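PDB 4AKX: EXOU from Pseudomonas aeruginosa, which is a cytotoxin of the type III secretion system, probably a patatin-like phospholipase, and forms a complex with its chaperone SpcU. Local coordinates for residues 258-263 against 319-324; 79-84 against 344-349; 199-204 against 281-286; 237-242 against 275-280. All blocks are in the same frame, centred on the assembly; numbering follows the deposited sequence.

All four contacts lie in or beside the patatin-like α/β region, built round a six-stranded mixed sheet. Contact 2 pairs two neighbouring parallel strands, 77-82 and 343-348; contact 1, with its centre about 16 Å away, sets a loop against strand 254-263 of the same sheet. Contacts 3 and 4 join the helices and connecting loops beside the sheet; their centres are about 12 Å apart and they touch, chiefly through V282 and V237. Along the chain, contacts 1, 3 and 4 are nested inside the long loop closed by contact 2, contact 4 lies within contact 3, and contact 1 alternates with contacts 3 and 4. Parts distant in sequence are thus woven into one compact lipase-like unit.

Contact 1: 258-263 against 319-324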
loop_
_atom_site.group_PDB
_atom_site.type_symbol
_atom_site.label_atom_id
_atom_site.label_comp_id
_atom_site.label_asym_id
_atom_site.label_seq_id
_atom_site.Cartn_x
_atom_site.Cartn_y
_atom_site.Cartn_z
ATOM N N THR B 258 -2.725 37.290 -16.475
ATOM C CA THR B 258 -3.400 36.065 -16.044
ATOM C C THR B 258 -4.324 36.398 -14.875
ATOM O O THR B 258 -4.147 37.437 -14.224
ATOM C CB THR B 258 -2.413 34.881 -15.708
ATOM O OG1 THR B 258 -1.407 35.294 -14.776
ATOM C CG2 THR B 258 -1.714 34.369 -16.963
ATOM N N GLY B 259 -5.332 35.550 -14.656
ATOM C CA GLY B 259 -6.282 35.723 -13.560
ATOM C C GLY B 259 -7.048 34.441 -13.320
ATOM O O GLY B 259 -7.209 33.641 -14.230
ATOM N N THR B 260 -7.536 34.245 -12.098
ATOM C CA THR B 260 -8.178 32.987 -11.719
ATOM C C THR B 260 -9.597 33.198 -11.182
ATOM O O THR B 260 -9.766 33.614 -10.039
ATOM C CB THR B 260 -7.350 32.250 -10.646
ATOM O OG1 THR B 260 -8.125 31.180 -10.088
ATOM C CG2 THR B 260 -6.935 33.213 -9.528
ATOM N N ALA B 261 -10.613 32.898 -11.988
ATOM C CA ALA B 261 -12.002 33.159 -11.576
ATOM C C ALA B 261 -12.645 31.922 -11.005
ATOM O O ALA B 261 -12.619 30.871 -11.636
ATOM C CB ALA B 261 -12.831 33.691 -12.741
HETATM N N MSE B 262 -13.219 32.053 -9.808
HETATM C CA MSE B 262 -14.108 31.027 -9.249
HETATM C C MSE B 262 -15.350 30.928 -10.089
HETATM O O MSE B 262 -16.011 31.925 -10.326
HETATM C CB MSE B 262 -14.553 31.410 -7.836
HETATM C CG MSE B 262 -13.384 31.501 -6.859
HETATM SE SE MSE B 262 -13.030 29.765 -5.968
HETATM C CE MSE B 262 -14.705 29.477 -4.965
ATOM N N PHE B 263 -15.652 29.736 -10.587
ATOM C CA PHE B 263 -17.026 29.387 -10.915
ATOM C C PHE B 263 -17.399 28.045 -10.319
ATOM O O PHE B 263 -16.640 27.080 -10.423
ATOM C CB PHE B 263 -17.303 29.379 -12.422
ATOM C CG PHE B 263 -18.758 29.136 -12.751
ATOM C CD1 PHE B 263 -19.267 27.840 -12.819
ATOM C CD2 PHE B 263 -19.643 30.203 -12.897
ATOM C CE1 PHE B 263 -20.621 27.612 -13.061
ATOM C CE2 PHE B 263 -20.996 29.980 -13.141
ATOM C CZ PHE B 263 -21.485 28.684 -13.223
ATOM N N GLY B 319 -0.161 28.890 1.747
ATOM C CA GLY B 319 -0.574 29.635 0.529
ATOM C C GLY B 319 -2.106 29.774 0.462
ATOM O O GLY B 319 -2.849 29.052 1.152
ATOM N N VAL B 320 -2.575 30.706 -0.376
ATOM C CA VAL B 320 -4.026 30.989 -0.532
ATOM C C VAL B 320 -4.501 30.777 -1.987
ATOM O O VAL B 320 -3.846 30.061 -2.757
ATOM C CB VAL B 320 -4.408 32.422 -0.020
ATOM C CG1 VAL B 320 -4.223 32.517 1.492
ATOM C CG2 VAL B 320 -3.592 33.514 -0.738
HETATM N N MSE B 321 -5.630 31.402 -2.357
HETATM C CA MSE B 321 -6.278 31.132 -3.651
HETATM C C MSE B 321 -6.154 32.260 -4.655
HETATM O O MSE B 321 -6.118 32.012 -5.865
HETATM C CB MSE B 321 -7.744 30.762 -3.434
HETATM C CG MSE B 321 -8.663 31.978 -3.507
HETATM SE SE MSE B 321 -9.967 31.764 -4.974
HETATM C CE MSE B 321 -8.780 31.226 -6.458
ATOM N N ILE B 322 -6.106 33.505 -4.168
ATOM C CA ILE B 322 -5.963 34.681 -5.049
ATOM C C ILE B 322 -4.733 34.545 -5.945
ATOM O O ILE B 322 -4.639 35.172 -7.009
ATOM C CB ILE B 322 -5.927 36.026 -4.262
ATOM C CG1 ILE B 322 -5.885 37.218 -5.241
ATOM C CG2 ILE B 322 -4.772 36.051 -3.261
ATOM C CD1 ILE B 322 -5.778 38.586 -4.594
ATOM N N ASN B 323 -3.802 33.701 -5.516
ATOM C CA ASN B 323 -2.638 33.403 -6.313
ATOM C C ASN B 323 -2.951 32.541 -7.525
ATOM O O ASN B 323 -3.500 31.440 -7.405
ATOM C CB ASN B 323 -1.551 32.750 -5.461
ATOM C CG ASN B 323 -0.582 33.763 -4.882
ATOM O OD1 ASN B 323 -0.833 34.974 -4.921
ATOM N ND2 ASN B 323 0.541 33.274 -4.348
ATOM N N VAL B 324 -2.646 33.089 -8.697
ATOM C CA VAL B 324 -2.358 32.291 -9.872
ATOM C C VAL B 324 -0.988 31.676 -9.611
ATOM O O VAL B 324 0.004 32.398 -9.519
ATOM C CB VAL B 324 -2.261 33.186 -11.130
ATOM C CG1 VAL B 324 -2.182 32.351 -12.394
ATOM C CG2 VAL B 324 -3.440 34.146 -11.196
#
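T258 meets V324 where strand 254-263 of the patatin-like sheet is approached by the irregular loop 319-324. This loop follows an unmodelled stretch and begins at G319, probably the last glycine of the Asp-Gly-Gly motif of patatin-like enzymes. T258 OG1 lies 3.9 Å from CG1 of V324, while the T258 backbone pairs with G113 of the adjoining strand 110-114. At G259 the other branch of V324 reaches the main chain, CG2 resting 4.0 Å from G259 CA. V324 CG1 is turned anti to its own nitrogen (chi1 -171°), and this spreads its two methyls over successive residues of the strand. T260 then faces the loop in two ways: its CG2 packs on V324 CG2 at 4.0 Å and lies near the carbonyl oxygens of M321 and I322, while its OG1 is turned to the methyl CE of M321. No hydrogen bond crosses between the two segments, so the loop is held here by side-chain packing. Farther along, M262 bends its chain toward M321. Both are modelled as selenomethionine, in place of methionine, and their SE atoms lie 3.8 Å apart, with M262 CG 3.9 Å from SE of M321.

Contact 2: 79-84 against 344-349; sequences SLVLSG and NLILEF
With chi1 of 66°, S83 tucks its OG between its own nitrogen and carbonyl carbon, a rotation that brings it to L347 O, while chi1 of -62° in L347 swings CG clear of its carbonyl and lays the side chain beside L82. These groups sit at the C-terminal end of a parallel pair, strands 77-82 and 343-348, inside the patatin-like α/β sheet. The register runs from L80 with L345 to L82 with L347. In the ladder, L345 N binds S79 O and V81 N binds L345 O, both at 3.0 Å; L347 N then binds V81 O. The last rung is doubled: L347 O accepts the S83 backbone N at 3.1 Å and also S83 OG at 2.7 Å, the hydroxyl coming in the carbonyl plane on a lone pair. Two donors therefore grip one oxygen just where strand 77-82 gives way to the glycine-rich turn that in patatin-like enzymes commonly forms the oxyanion hole. On one face of the sheet, L347 CD1 meets CD1 of both L82 (3.5 Å) and L80 (4.0 Å), and helix 423-441 covers L345 and L347. On the other face V81 and I346 run side by side, CG1 of V81 4.1 Å from CG2 of I346. Strands 110-114 and 395-397 flank the pair. Past the ladder, G84 O lies at the edge of the F349 ring, near its plane and 3.3 Å from CD2.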
loop_
_atom_site.group_PDB
_atom_site.type_symbol
_atom_site.label_atom_id
_atom_site.label_comp_id
_atom_site.label_asym_id
_atom_site.label_seq_id
_atom_site.Cartn_x
_atom_site.Cartn_y
_atom_site.Cartn_z
ATOM N N SER B 79 12.087 38.808 -19.772
ATOM C CA SER B 79 10.732 38.667 -19.225
ATOM C C SER B 79 10.535 39.037 -17.774
ATOM O O SER B 79 11.384 38.776 -16.921
ATOM C CB SER B 79 10.147 37.271 -19.494
ATOM O OG SER B 79 9.354 37.283 -20.675
ATOM N N LEU B 80 9.362 39.609 -17.512
ATOM C CA LEU B 80 9.019 40.205 -16.229
ATOM C C LEU B 80 7.663 39.679 -15.793
ATOM O O LEU B 80 6.643 39.969 -16.438
ATOM C CB LEU B 80 8.973 41.733 -16.353
ATOM C CG LEU B 80 8.923 42.595 -15.084
ATOM C CD1 LEU B 80 9.608 41.949 -13.887
ATOM C CD2 LEU B 80 9.526 43.957 -15.368
ATOM N N VAL B 81 7.660 38.884 -14.721
ATOM C CA VAL B 81 6.439 38.260 -14.234
ATOM C C VAL B 81 6.064 38.918 -12.926
ATOM O O VAL B 81 6.816 38.858 -11.963
ATOM C CB VAL B 81 6.604 36.733 -14.027
ATOM C CG1 VAL B 81 5.347 36.121 -13.421
ATOM C CG2 VAL B 81 6.938 36.041 -15.342
ATOM N N LEU B 82 4.885 39.533 -12.900
ATOM C CA LEU B 82 4.444 40.340 -11.761
ATOM C C LEU B 82 3.269 39.676 -11.073
ATOM O O LEU B 82 2.199 39.514 -11.677
ATOM C CB LEU B 82 4.028 41.723 -12.248
ATOM C CG LEU B 82 4.634 42.942 -11.565
ATOM C CD1 LEU B 82 6.001 42.601 -11.007
ATOM C CD2 LEU B 82 4.751 44.067 -12.585
ATOM N N SER B 83 3.476 39.267 -9.825
ATOM C CA SER B 83 2.444 38.545 -9.094
ATOM C C SER B 83 1.564 39.512 -8.295
ATOM O O SER B 83 2.028 40.558 -7.847
ATOM C CB SER B 83 3.071 37.512 -8.182
ATOM O OG SER B 83 3.821 38.148 -7.168
ATOM N N GLY B 84 0.293 39.165 -8.126
ATOM C CA GLY B 84 -0.709 40.158 -7.768
ATOM C C GLY B 84 -0.875 40.358 -6.280
ATOM O O GLY B 84 0.099 40.586 -5.553
ATOM N N ASN B 344 13.554 34.786 -16.280
ATOM C CA ASN B 344 12.484 35.588 -15.737
ATOM C C ASN B 344 12.890 36.302 -14.482
ATOM O O ASN B 344 13.565 35.737 -13.626
ATOM C CB ASN B 344 11.293 34.712 -15.446
ATOM C CG ASN B 344 10.635 34.241 -16.696
ATOM O OD1 ASN B 344 10.037 35.032 -17.412
ATOM N ND2 ASN B 344 10.769 32.957 -16.996
ATOM N N LEU B 345 12.486 37.559 -14.374
ATOM C CA LEU B 345 12.526 38.243 -13.091
ATOM C C LEU B 345 11.139 38.160 -12.506
ATOM O O LEU B 345 10.185 38.708 -13.079
ATOM C CB LEU B 345 12.954 39.704 -13.257
ATOM C CG LEU B 345 13.288 40.473 -11.973
ATOM C CD1 LEU B 345 14.028 39.630 -10.952
ATOM C CD2 LEU B 345 14.083 41.723 -12.310
ATOM N N ILE B 346 11.007 37.425 -11.410
ATOM C CA ILE B 346 9.704 37.169 -10.870
ATOM C C ILE B 346 9.595 37.914 -9.570
ATOM O O ILE B 346 10.318 37.611 -8.625
ATOM C CB ILE B 346 9.476 35.673 -10.628
ATOM C CG1 ILE B 346 9.939 34.854 -11.839
ATOM C CG2 ILE B 346 8.008 35.401 -10.362
ATOM C CD1 ILE B 346 10.576 33.515 -11.494
ATOM N N LEU B 347 8.705 38.907 -9.531
ATOM C CA LEU B 347 8.430 39.687 -8.313
ATOM C C LEU B 347 7.166 39.206 -7.583
ATOM O O LEU B 347 6.063 39.201 -8.156
ATOM C CB LEU B 347 8.341 41.181 -8.639
ATOM C CG LEU B 347 9.629 41.787 -9.194
ATOM C CD1 LEU B 347 9.344 43.024 -10.006
ATOM C CD2 LEU B 347 10.615 42.095 -8.080
ATOM N N GLU B 348 7.342 38.822 -6.315
ATOM C CA GLU B 348 6.318 38.116 -5.546
ATOM C C GLU B 348 6.057 38.803 -4.206
ATOM O O GLU B 348 6.970 39.404 -3.625
ATOM C CB GLU B 348 6.758 36.672 -5.309
ATOM C CG GLU B 348 5.636 35.639 -5.353
ATOM C CD GLU B 348 6.101 34.243 -4.924
ATOM O OE1 GLU B 348 7.102 34.151 -4.170
ATOM O OE2 GLU B 348 5.467 33.236 -5.336
ATOM N N PHE B 349 4.814 38.688 -3.717
ATOM C CA PHE B 349 4.363 39.371 -2.482
ATOM C C PHE B 349 3.985 38.449 -1.324
ATOM O O PHE B 349 3.628 37.284 -1.534
ATOM C CB PHE B 349 3.177 40.295 -2.770
ATOM C CG PHE B 349 3.555 41.541 -3.489
ATOM C CD1 PHE B 349 4.503 42.394 -2.961
ATOM C CD2 PHE B 349 2.981 41.851 -4.709
ATOM C CE1 PHE B 349 4.872 43.537 -3.638
ATOM C CE2 PHE B 349 3.342 42.996 -5.391
ATOM C CZ PHE B 349 4.291 43.840 -4.855
#

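Contact 3: 199-204 against 281-286; sequences LLRDET and EVAQAA
The N-terminal turn of helix 282-288 packs against helix 195-214, with L200 and R201 meeting A283. The short segments run at 135°, and their axes approach to 8.9 Å, consistent with the small side chains of A283 and A286 facing the longer helix. A283 CB rests against two consecutive residues of that helix, 4.0 Å from L200 CB and 3.7 Å from R201 CG. L200 CG, anti to its carbonyl carbon (chi1 -86°), carries CD2 toward A286, where it reaches CB at 3.9 Å. Both helices belong to the patatin-like α/β region: V282 and A286 also touch strand 254-263 of the central sheet, and V282 rests on A122 of helix 115-125, placing the short helix between sheet and outer helix. T204 adds a looser approach of its methyl to V282, while its OG1 turns back to bind L200 O, which also accepts T204 N. E281, at the N-cap position, extends its chain across R201, OE1 lying 3.4 Å from the aliphatic CD. The guanidinium is turned elsewhere, its NE 4.7 Å from that oxygen and its plane 58° from the carboxylate; the charged atoms do not meet, though they would probably attract.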
loop_
_atom_site.group_PDB
_atom_site.type_symbol
_atom_site.label_atom_id
_atom_site.label_comp_id
_atom_site.label_asym_id
_atom_site.label_seq_id
_atom_site.Cartn_x
_atom_site.Cartn_y
_atom_site.Cartn_z
ATOM N N LEU B 199 -8.523 55.942 -17.180
ATOM C CA LEU B 199 -7.183 56.350 -16.735
ATOM C C LEU B 199 -6.068 55.492 -17.360
ATOM O O LEU B 199 -5.069 56.019 -17.874
ATOM C CB LEU B 199 -7.130 56.303 -15.202
ATOM C CG LEU B 199 -5.819 56.283 -14.421
ATOM C CD1 LEU B 199 -5.068 57.597 -14.562
ATOM C CD2 LEU B 199 -6.120 55.990 -12.959
ATOM N N LEU B 200 -6.258 54.173 -17.314
ATOM C CA LEU B 200 -5.397 53.229 -18.015
ATOM C C LEU B 200 -5.423 53.447 -19.530
ATOM O O LEU B 200 -4.373 53.444 -20.177
ATOM C CB LEU B 200 -5.820 51.792 -17.701
ATOM C CG LEU B 200 -5.288 51.080 -16.452
ATOM C CD1 LEU B 200 -5.863 51.680 -15.183
ATOM C CD2 LEU B 200 -5.627 49.602 -16.537
ATOM N N ARG B 201 -6.622 53.629 -20.091
ATOM C CA ARG B 201 -6.775 53.812 -21.537
ATOM C C ARG B 201 -5.877 54.933 -22.007
ATOM O O ARG B 201 -5.288 54.861 -23.085
ATOM C CB ARG B 201 -8.229 54.119 -21.918
ATOM C CG ARG B 201 -9.079 52.893 -22.238
ATOM C CD ARG B 201 -10.131 53.181 -23.299
ATOM N NE ARG B 201 -10.583 54.568 -23.240
ATOM C CZ ARG B 201 -11.490 55.024 -22.380
ATOM N NH1 ARG B 201 -12.065 54.198 -21.511
ATOM N NH2 ARG B 201 -11.823 56.308 -22.388
ATOM N N ASP B 202 -5.745 55.949 -21.169
ATOM C CA ASP B 202 -5.012 57.145 -21.525
ATOM C C ASP B 202 -3.512 57.016 -21.230
ATOM O O ASP B 202 -2.671 57.305 -22.092
ATOM C CB ASP B 202 -5.633 58.357 -20.825
ATOM C CG ASP B 202 -7.142 58.486 -21.100
ATOM O OD1 ASP B 202 -7.679 57.681 -21.901
ATOM O OD2 ASP B 202 -7.786 59.391 -20.511
ATOM N N GLU B 203 -3.179 56.552 -20.027
ATOM C CA GLU B 203 -1.788 56.243 -19.680
ATOM C C GLU B 203 -1.095 55.449 -20.788
ATOM O O GLU B 203 -0.101 55.905 -21.369
ATOM C CB GLU B 203 -1.713 55.494 -18.345
ATOM C CG GLU B 203 -1.956 56.389 -17.142
ATOM C CD GLU B 203 -1.096 57.646 -17.164
ATOM O OE1 GLU B 203 0.151 57.517 -17.181
ATOM O OE2 GLU B 203 -1.661 58.766 -17.164
ATOM N N THR B 204 -1.658 54.281 -21.093
ATOM C CA THR B 204 -1.193 53.444 -22.189
ATOM C C THR B 204 -1.104 54.203 -23.527
ATOM O O THR B 204 -0.089 54.123 -24.221
ATOM C CB THR B 204 -2.078 52.187 -22.354
ATOM O OG1 THR B 204 -3.458 52.568 -22.388
ATOM C CG2 THR B 204 -1.859 51.210 -21.203
ATOM N N GLU B 281 -8.956 45.182 -25.589
ATOM C CA GLU B 281 -8.138 46.271 -25.092
ATOM C C GLU B 281 -7.440 45.947 -23.772
ATOM O O GLU B 281 -8.061 45.502 -22.817
ATOM C CB GLU B 281 -8.999 47.512 -24.906
ATOM C CG GLU B 281 -9.082 48.433 -26.108
ATOM C CD GLU B 281 -9.964 49.631 -25.822
ATOM O OE1 GLU B 281 -10.016 50.072 -24.648
ATOM O OE2 GLU B 281 -10.620 50.123 -26.756
ATOM N N VAL B 282 -6.157 46.272 -23.721
ATOM C CA VAL B 282 -5.310 46.093 -22.538
ATOM C C VAL B 282 -5.910 46.662 -21.275
ATOM O O VAL B 282 -5.750 46.112 -20.206
ATOM C CB VAL B 282 -3.913 46.724 -22.755
ATOM C CG1 VAL B 282 -3.237 47.024 -21.425
ATOM C CG2 VAL B 282 -3.052 45.805 -23.621
ATOM N N ALA B 283 -6.573 47.791 -21.404
ATOM C CA ALA B 283 -7.205 48.439 -20.257
ATOM C C ALA B 283 -8.321 47.570 -19.681
ATOM O O ALA B 283 -8.416 47.400 -18.464
ATOM C CB ALA B 283 -7.737 49.821 -20.643
ATOM N N GLN B 284 -9.150 47.014 -20.562
ATOM C CA GLN B 284 -10.346 46.311 -20.138
ATOM C C GLN B 284 -9.942 45.156 -19.250
ATOM O O GLN B 284 -10.447 44.993 -18.128
ATOM C CB GLN B 284 -11.117 45.787 -21.351
ATOM C CG GLN B 284 -12.446 45.138 -20.974
ATOM C CD GLN B 284 -13.522 45.302 -22.033
ATOM O OE1 GLN B 284 -13.344 46.026 -23.019
ATOM N NE2 GLN B 284 -14.648 44.630 -21.830
ATOM N N ALA B 285 -8.987 44.387 -19.763
ATOM C CA ALA B 285 -8.513 43.178 -19.135
ATOM C C ALA B 285 -7.907 43.442 -17.752
ATOM O O ALA B 285 -8.299 42.808 -16.773
ATOM C CB ALA B 285 -7.502 42.496 -20.050
ATOM N N ALA B 286 -6.973 44.389 -17.675
ATOM C CA ALA B 286 -6.246 44.662 -16.435
ATOM C C ALA B 286 -7.197 45.016 -15.303
ATOM O O ALA B 286 -6.901 44.749 -14.132
ATOM C CB ALA B 286 -5.233 45.773 -16.648
#

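Contact 4: 237-242 against 275-280; sequences VTFGDL and SHTPDL
G240 and P278 form the polar centre of this contact, where the first turn of helix 239-246 meets the loop that leads from strand 266-273 into helix 282-288 of the patatin-like region. G240 N donates to P278 O at 2.6 Å, with 151° at the hydrogen, and comes in the carbonyl plane on a lone pair. Beside it the F239 ring is packed closely. L280 CD2 lies at the ring edge, in plane, 3.8 Å from CE2, and the two side chains run next to each other in the same direction; T277 brings its OG1 to within 3.4 Å of CE2. With CG anti to its carbonyl carbon (chi1 -61°), F239 reaches these loop residues; F272 of strand 266-273 also borders F239, T277 and L280, and V282 touches F239. T238 belongs to the close part too, lying against the loop main chain with its CB beside P278 O and its CG2 beside D279 O, while its CA makes a CA-H...O contact with L280 O at 3.4 Å. Its OG1 instead serves its own segment, bound to D241 OD1, which it meets from above the carboxylate plane. The solvent side is looser: P278 and D279 direct their CB atoms away from the helix, and D279 is exposed, so that these two residues face the helix chiefly through their main chain. A main-chain N-H of the first helical turn, which has no acceptor within the helix, is thus given one by the loop, while F239 and L280 supply the apolar part.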
loop_
_atom_site.group_PDB
_atom_site.type_symbol
_atom_site.label_atom_id
_atom_site.label_comp_id
_atom_site.label_asym_id
_atom_site.label_seq_id
_atom_site.Cartn_x
_atom_site.Cartn_y
_atom_site.Cartn_z
ATOM N N VAL B 237 -5.196 50.833 -26.428
ATOM C CA VAL B 237 -4.199 49.895 -26.926
ATOM C C VAL B 237 -4.630 48.442 -26.691
ATOM O O VAL B 237 -5.093 48.081 -25.611
ATOM C CB VAL B 237 -2.779 50.169 -26.372
ATOM C CG1 VAL B 237 -2.585 51.667 -26.140
ATOM C CG2 VAL B 237 -2.523 49.377 -25.088
ATOM N N THR B 238 -4.533 47.642 -27.743
ATOM C CA THR B 238 -4.848 46.230 -27.681
ATOM C C THR B 238 -3.578 45.442 -27.340
ATOM O O THR B 238 -2.511 46.030 -27.148
ATOM C CB THR B 238 -5.471 45.734 -29.019
ATOM O OG1 THR B 238 -4.567 45.955 -30.118
ATOM C CG2 THR B 238 -6.791 46.444 -29.287
ATOM N N PHE B 239 -3.690 44.123 -27.233
ATOM C CA PHE B 239 -2.498 43.292 -27.205
ATOM C C PHE B 239 -1.914 43.208 -28.620
ATOM O O PHE B 239 -0.702 43.403 -28.824
ATOM C CB PHE B 239 -2.806 41.898 -26.653
ATOM C CG PHE B 239 -3.327 41.898 -25.235
ATOM C CD1 PHE B 239 -2.454 41.872 -24.148
ATOM C CD2 PHE B 239 -4.693 41.859 -24.990
ATOM C CE1 PHE B 239 -2.934 41.847 -22.851
ATOM C CE2 PHE B 239 -5.179 41.827 -23.697
ATOM C CZ PHE B 239 -4.298 41.838 -22.625
ATOM N N GLY B 240 -2.794 42.969 -29.596
ATOM C CA GLY B 240 -2.394 42.793 -30.991
ATOM C C GLY B 240 -1.335 43.788 -31.435
ATOM O O GLY B 240 -0.423 43.455 -32.203
ATOM N N ASP B 241 -1.440 45.011 -30.935
ATOM C CA ASP B 241 -0.563 46.063 -31.394
ATOM C C ASP B 241 0.606 46.316 -30.446
ATOM O O ASP B 241 1.706 46.665 -30.891
ATOM C CB ASP B 241 -1.356 47.341 -31.641
ATOM C CG ASP B 241 -2.261 47.680 -30.500
ATOM O OD1 ASP B 241 -2.230 46.939 -29.489
ATOM O OD2 ASP B 241 -3.006 48.680 -30.616
ATOM N N LEU B 242 0.374 46.140 -29.145
ATOM C CA LEU B 242 1.474 46.130 -28.198
ATOM C C LEU B 242 2.515 45.174 -28.730
ATOM O O LEU B 242 3.689 45.517 -28.862
ATOM C CB LEU B 242 1.001 45.711 -26.805
ATOM C CG LEU B 242 0.685 46.906 -25.907
ATOM C CD1 LEU B 242 0.545 46.518 -24.441
ATOM C CD2 LEU B 242 1.780 47.951 -26.081
ATOM N N SER B 275 -2.237 36.348 -28.280
ATOM C CA SER B 275 -2.694 35.213 -29.086
ATOM C C SER B 275 -4.172 34.832 -28.871
ATOM O O SER B 275 -4.862 34.464 -29.820
ATOM C CB SER B 275 -1.759 34.006 -28.926
ATOM O OG SER B 275 -1.930 33.392 -27.668
ATOM N N HIS B 276 -4.663 34.975 -27.647
ATOM C CA HIS B 276 -6.022 34.553 -27.329
ATOM C C HIS B 276 -7.018 35.664 -27.403
ATOM O O HIS B 276 -8.185 35.446 -27.755
ATOM C CB HIS B 276 -6.062 33.904 -25.966
ATOM C CG HIS B 276 -5.124 32.750 -25.837
ATOM N ND1 HIS B 276 -3.891 32.880 -25.309
ATOM C CD2 HIS B 276 -5.250 31.422 -26.242
ATOM C CE1 HIS B 276 -3.266 31.687 -25.343
ATOM N NE2 HIS B 276 -4.098 30.795 -25.912
ATOM N N THR B 277 -6.582 36.870 -27.061
ATOM C CA THR B 277 -7.486 38.010 -27.018
ATOM C C THR B 277 -6.842 39.228 -27.692
ATOM O O THR B 277 -6.613 40.248 -27.044
ATOM C CB THR B 277 -7.854 38.353 -25.569
ATOM O OG1 THR B 277 -6.782 39.095 -24.983
ATOM C CG2 THR B 277 -8.070 37.081 -24.752
ATOM N N PRO B 278 -6.596 39.137 -29.011
ATOM C CA PRO B 278 -5.634 40.001 -29.675
ATOM C C PRO B 278 -6.119 41.432 -29.785
ATOM O O PRO B 278 -5.321 42.364 -29.695
ATOM C CB PRO B 278 -5.528 39.393 -31.069
ATOM C CG PRO B 278 -6.861 38.790 -31.314
ATOM C CD PRO B 278 -7.514 38.512 -29.978
ATOM N N ASP B 279 -7.422 41.597 -29.981
ATOM C CA ASP B 279 -7.979 42.897 -30.316
ATOM C C ASP B 279 -8.746 43.482 -29.142
ATOM O O ASP B 279 -9.138 44.653 -29.166
ATOM C CB ASP B 279 -8.871 42.800 -31.554
ATOM C CG ASP B 279 -8.166 42.144 -32.741
ATOM O OD1 ASP B 279 -6.933 42.344 -32.920
ATOM O OD2 ASP B 279 -8.855 41.419 -33.496
ATOM N N LEU B 280 -8.956 42.666 -28.110
ATOM C CA LEU B 280 -9.441 43.174 -26.839
ATOM C C LEU B 280 -8.444 44.188 -26.298
ATOM O O LEU B 280 -7.242 44.077 -26.529
ATOM C CB LEU B 280 -9.629 42.037 -25.841
ATOM C CG LEU B 280 -9.589 42.432 -24.365
ATOM C CD1 LEU B 280 -10.980 42.796 -23.868
ATOM C CD2 LEU B 280 -8.983 41.314 -23.535
#